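Local atomic coordinates of putative adenylate cyclase (Vibrio parahaemolyticus, PDB entry 2ACA), a protein that is of unknown function but belongs to the CYTH family and is probably related to class IV adenylate cyclases, which make cyclic AMP from ATP. Residues Trp46-Pro51 with Ser98-Met103. Sequence-based numbering, arbitrary orientation.
Sequences WFYDTP and SMLENM
The phenol oxygen of Tyr48 and the carboxylate of Glu101 are joined through one water: the water lies 2.6 Å from Tyr48 OH and donates a hydrogen bond of 2.8 Å to Glu101 OE2. This bridge lies where helix 93-102 packs on the antiparallel sheet of the CYTH fold, against the end of strand 35-49. Direct contact between the two segments is apolar and rests on a CH-pi interaction. Leu100 sends CD1 down onto one face of the Tyr48 ring, 3.8 Å from the ring centroid and just 11° off the normal, so the methyl sits squarely over the middle of the ring. Tyr48 carries its ring with CG beside the backbone N and anti to the carbonyl carbon (chi1 -67°), and from there it reaches toward the helix. Leu64 of the adjacent strand 61-68 touches both Tyr48 and Leu100, while Gln97, one turn before Glu101 in the helix, also packs on the tyrosine. Glu101 comes in at the ring's edge, near its plane, with its CG 4.5 Å from Tyr48 CE2. Asp49, the last residue of the strand, accepts backbone N-H groups from both Thr50 and Leu55 at OD1. The first of these bonds, Thr50 N to Asp49 OD1, is short at 2.6 Å and bent, and meets the anti side of the oxygen, 23° out of the carboxylate plane.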
ATOM      1  N   TRP A  46     -12.572  -3.361  -5.286  1.00 17.85           N
ATOM      2  CA  TRP A  46     -12.497  -4.749  -4.865  1.00 17.14           C
ATOM      3  C   TRP A  46     -12.605  -4.742  -3.352  1.00 16.99           C
ATOM      4  O   TRP A  46     -11.711  -4.229  -2.677  1.00 19.92           O
ATOM      5  CB  TRP A  46     -11.149  -5.349  -5.264  1.00 13.68           C
ATOM      6  CG  TRP A  46     -10.981  -5.592  -6.717  1.00 14.06           C
ATOM      7  CD1 TRP A  46     -11.268  -6.745  -7.390  1.00 17.28           C
ATOM      8  CD2 TRP A  46     -10.437  -4.686  -7.687  1.00 15.99           C
ATOM      9  NE1 TRP A  46     -10.928  -6.617  -8.718  1.00 18.48           N
ATOM     10  CE2 TRP A  46     -10.420  -5.362  -8.929  1.00 15.54           C
ATOM     11  CE3 TRP A  46      -9.960  -3.368  -7.628  1.00 16.86           C
ATOM     12  CZ2 TRP A  46      -9.944  -4.769 -10.102  1.00 17.72           C
ATOM     13  CZ3 TRP A  46      -9.486  -2.778  -8.792  1.00 18.90           C
ATOM     14  CH2 TRP A  46      -9.482  -3.481 -10.016  1.00 18.85           C
ATOM     15  N   PHE A  47     -13.696  -5.283  -2.818  1.00 14.29           N
ATOM     16  CA  PHE A  47     -13.879  -5.336  -1.370  1.00 15.79           C
ATOM     17  C   PHE A  47     -13.353  -6.669  -0.841  1.00 15.45           C
ATOM     18  O   PHE A  47     -13.615  -7.722  -1.427  1.00 14.77           O
ATOM     19  CB  PHE A  47     -15.357  -5.188  -0.999  1.00 15.38           C
ATOM     20  CG  PHE A  47     -15.951  -3.871  -1.395  1.00 19.25           C
ATOM     21  CD1 PHE A  47     -16.068  -3.519  -2.738  1.00 17.52           C
ATOM     22  CD2 PHE A  47     -16.373  -2.967  -0.421  1.00 19.23           C
ATOM     23  CE1 PHE A  47     -16.597  -2.278  -3.107  1.00 20.29           C
ATOM     24  CE2 PHE A  47     -16.902  -1.728  -0.775  1.00 21.18           C
ATOM     25  CZ  PHE A  47     -17.013  -1.383  -2.122  1.00 21.32           C
ATOM     26  N   TYR A  48     -12.631  -6.617   0.275  1.00 16.81           N
ATOM     27  CA  TYR A  48     -12.063  -7.823   0.877  1.00 13.92           C
ATOM     28  C   TYR A  48     -12.512  -8.100   2.297  1.00 15.35           C
ATOM     29  O   TYR A  48     -12.922  -7.197   3.032  1.00 14.93           O
ATOM     30  CB  TYR A  48     -10.537  -7.752   0.901  1.00 10.37           C
ATOM     31  CG  TYR A  48      -9.884  -7.778  -0.445  1.00 10.84           C
ATOM     32  CD1 TYR A  48      -9.855  -6.644  -1.245  1.00 10.59           C
ATOM     33  CD2 TYR A  48      -9.284  -8.939  -0.921  1.00 10.51           C
ATOM     34  CE1 TYR A  48      -9.246  -6.664  -2.483  1.00 13.62           C
ATOM     35  CE2 TYR A  48      -8.671  -8.968  -2.162  1.00 13.08           C
ATOM     36  CZ  TYR A  48      -8.657  -7.829  -2.934  1.00 13.18           C
ATOM     37  OH  TYR A  48      -8.062  -7.848  -4.163  1.00 15.49           O
ATOM     38  N   ASP A  49     -12.403  -9.369   2.676  1.00 11.51           N
ATOM     39  CA  ASP A  49     -12.730  -9.813   4.022  1.00 16.20           C
ATOM     40  C   ASP A  49     -12.264 -11.260   4.196  1.00 16.60           C
ATOM     41  O   ASP A  49     -11.940 -11.936   3.223  1.00 17.48           O
ATOM     42  CB  ASP A  49     -14.235  -9.707   4.298  1.00 23.32           C
ATOM     43  CG  ASP A  49     -14.538  -9.518   5.784  1.00 24.65           C
ATOM     44  OD1 ASP A  49     -13.674  -9.888   6.611  1.00 26.26           O
ATOM     45  OD2 ASP A  49     -15.630  -9.009   6.128  1.00 24.75           O
ATOM     46  N   THR A  50     -12.222 -11.726   5.437  1.00 19.17           N
ATOM     47  CA  THR A  50     -11.798 -13.090   5.719  1.00 21.88           C
ATOM     48  C   THR A  50     -12.960 -14.041   5.446  1.00 23.68           C
ATOM     49  O   THR A  50     -14.070 -13.608   5.117  1.00 23.34           O
ATOM     50  CB  THR A  50     -11.377 -13.241   7.186  1.00 19.78           C
ATOM     51  OG1 THR A  50     -12.513 -13.032   8.031  1.00 22.49           O
ATOM     52  CG2 THR A  50     -10.302 -12.219   7.542  1.00 19.97           C
ATOM     53  N   PRO A  51     -12.721 -15.355   5.574  1.00 28.16           N
ATOM     54  CA  PRO A  51     -13.795 -16.323   5.329  1.00 28.13           C
ATOM     55  C   PRO A  51     -15.025 -16.121   6.221  1.00 28.47           C
ATOM     56  O   PRO A  51     -16.154 -16.188   5.737  1.00 27.07           O
ATOM     57  CB  PRO A  51     -13.106 -17.662   5.568  1.00 33.06           C
ATOM     58  CG  PRO A  51     -11.709 -17.390   5.081  1.00 34.37           C
ATOM     59  CD  PRO A  51     -11.423 -16.041   5.712  1.00 33.27           C
ATOM     60  N   SER A  98      -2.627  -9.584  -4.389  1.00 13.46           N
ATOM     61  CA  SER A  98      -1.957 -10.840  -4.075  1.00 16.66           C
ATOM     62  C   SER A  98      -1.553 -10.913  -2.591  1.00 17.20           C
ATOM     63  O   SER A  98      -1.713 -11.949  -1.942  1.00 17.69           O
ATOM     64  CB  SER A  98      -0.730 -10.992  -4.982  1.00 15.21           C
ATOM     65  OG  SER A  98      -0.132 -12.265  -4.826  1.00 19.84           O
HETATM   66  N   MSE A  99      -1.049  -9.808  -2.047  1.00 14.09           N
HETATM   67  CA  MSE A  99      -0.648  -9.793  -0.644  1.00 13.61           C
HETATM   68  C   MSE A  99      -1.841  -9.970   0.292  1.00 12.44           C
HETATM   69  O   MSE A  99      -1.747 -10.689   1.285  1.00 13.36           O
HETATM   70  CB  MSE A  99       0.095  -8.496  -0.307  1.00 14.46           C
HETATM   71  CG  MSE A  99       1.510  -8.431  -0.849  1.00 18.81           C
HETATM   72 SE   MSE A  99       2.492  -6.832  -0.292  1.00 32.63          SE
HETATM   73  CE  MSE A  99       1.760  -5.649  -1.632  1.00 22.28           C
ATOM     74  N   LEU A 100      -2.962  -9.320  -0.015  1.00 11.01           N
ATOM     75  CA  LEU A 100      -4.153  -9.452   0.827  1.00 11.14           C
ATOM     76  C   LEU A 100      -4.666 -10.902   0.836  1.00 10.18           C
ATOM     77  O   LEU A 100      -5.146 -11.405   1.852  1.00 10.35           O
ATOM     78  CB  LEU A 100      -5.268  -8.508   0.349  1.00 12.04           C
ATOM     79  CG  LEU A 100      -5.144  -7.013   0.659  1.00 12.20           C
ATOM     80  CD1 LEU A 100      -6.409  -6.272   0.199  1.00  7.92           C
ATOM     81  CD2 LEU A 100      -4.936  -6.832   2.152  1.00 11.30           C
ATOM     82  N   GLU A 101      -4.572 -11.582  -0.294  1.00  8.64           N
ATOM     83  CA  GLU A 101      -5.032 -12.970  -0.343  1.00 11.79           C
ATOM     84  C   GLU A 101      -4.075 -13.831   0.479  1.00  8.58           C
ATOM     85  O   GLU A 101      -4.491 -14.718   1.221  1.00  8.80           O
ATOM     86  CB  GLU A 101      -5.102 -13.447  -1.793  1.00 22.20           C
ATOM     87  CG  GLU A 101      -5.997 -12.553  -2.632  1.00 31.27           C
ATOM     88  CD  GLU A 101      -6.543 -13.235  -3.860  1.00 36.77           C
ATOM     89  OE1 GLU A 101      -7.259 -14.248  -3.705  1.00 41.76           O
ATOM     90  OE2 GLU A 101      -6.264 -12.757  -4.978  1.00 39.37           O
ATOM     91  N   ASN A 102      -2.790 -13.532   0.367  1.00 12.90           N
ATOM     92  CA  ASN A 102      -1.780 -14.258   1.115  1.00 14.32           C
ATOM     93  C   ASN A 102      -2.034 -13.992   2.607  1.00 16.04           C
ATOM     94  O   ASN A 102      -1.746 -14.829   3.460  1.00 16.99           O
ATOM     95  CB  ASN A 102      -0.394 -13.770   0.680  1.00 11.04           C
ATOM     96  CG  ASN A 102       0.733 -14.704   1.119  1.00 10.67           C
ATOM     97  OD1 ASN A 102       1.881 -14.533   0.711  1.00 10.03           O
ATOM     98  ND2 ASN A 102       0.408 -15.681   1.959  1.00 10.84           N
HETATM   99  N   MSE A 103      -2.600 -12.828   2.912  1.00 18.38           N
HETATM  100  CA  MSE A 103      -2.911 -12.461   4.295  1.00 17.26           C
HETATM  101  C   MSE A 103      -4.210 -13.104   4.772  1.00 17.24           C
HETATM  102  O   MSE A 103      -4.690 -12.820   5.868  1.00 17.17           O
HETATM  103  CB  MSE A 103      -2.988 -10.934   4.435  1.00 13.81           C
HETATM  104  CG  MSE A 103      -1.605 -10.261   4.503  1.00 15.70           C
HETATM  105 SE   MSE A 103      -1.536  -8.401   3.921  1.00 28.40          SE
HETATM  106  CE  MSE A 103      -2.238  -7.548   5.510  1.00 20.05           C
TER
HETATM  107  O   HOH W   1      -7.506 -10.231  -5.070  1.00 28.14           O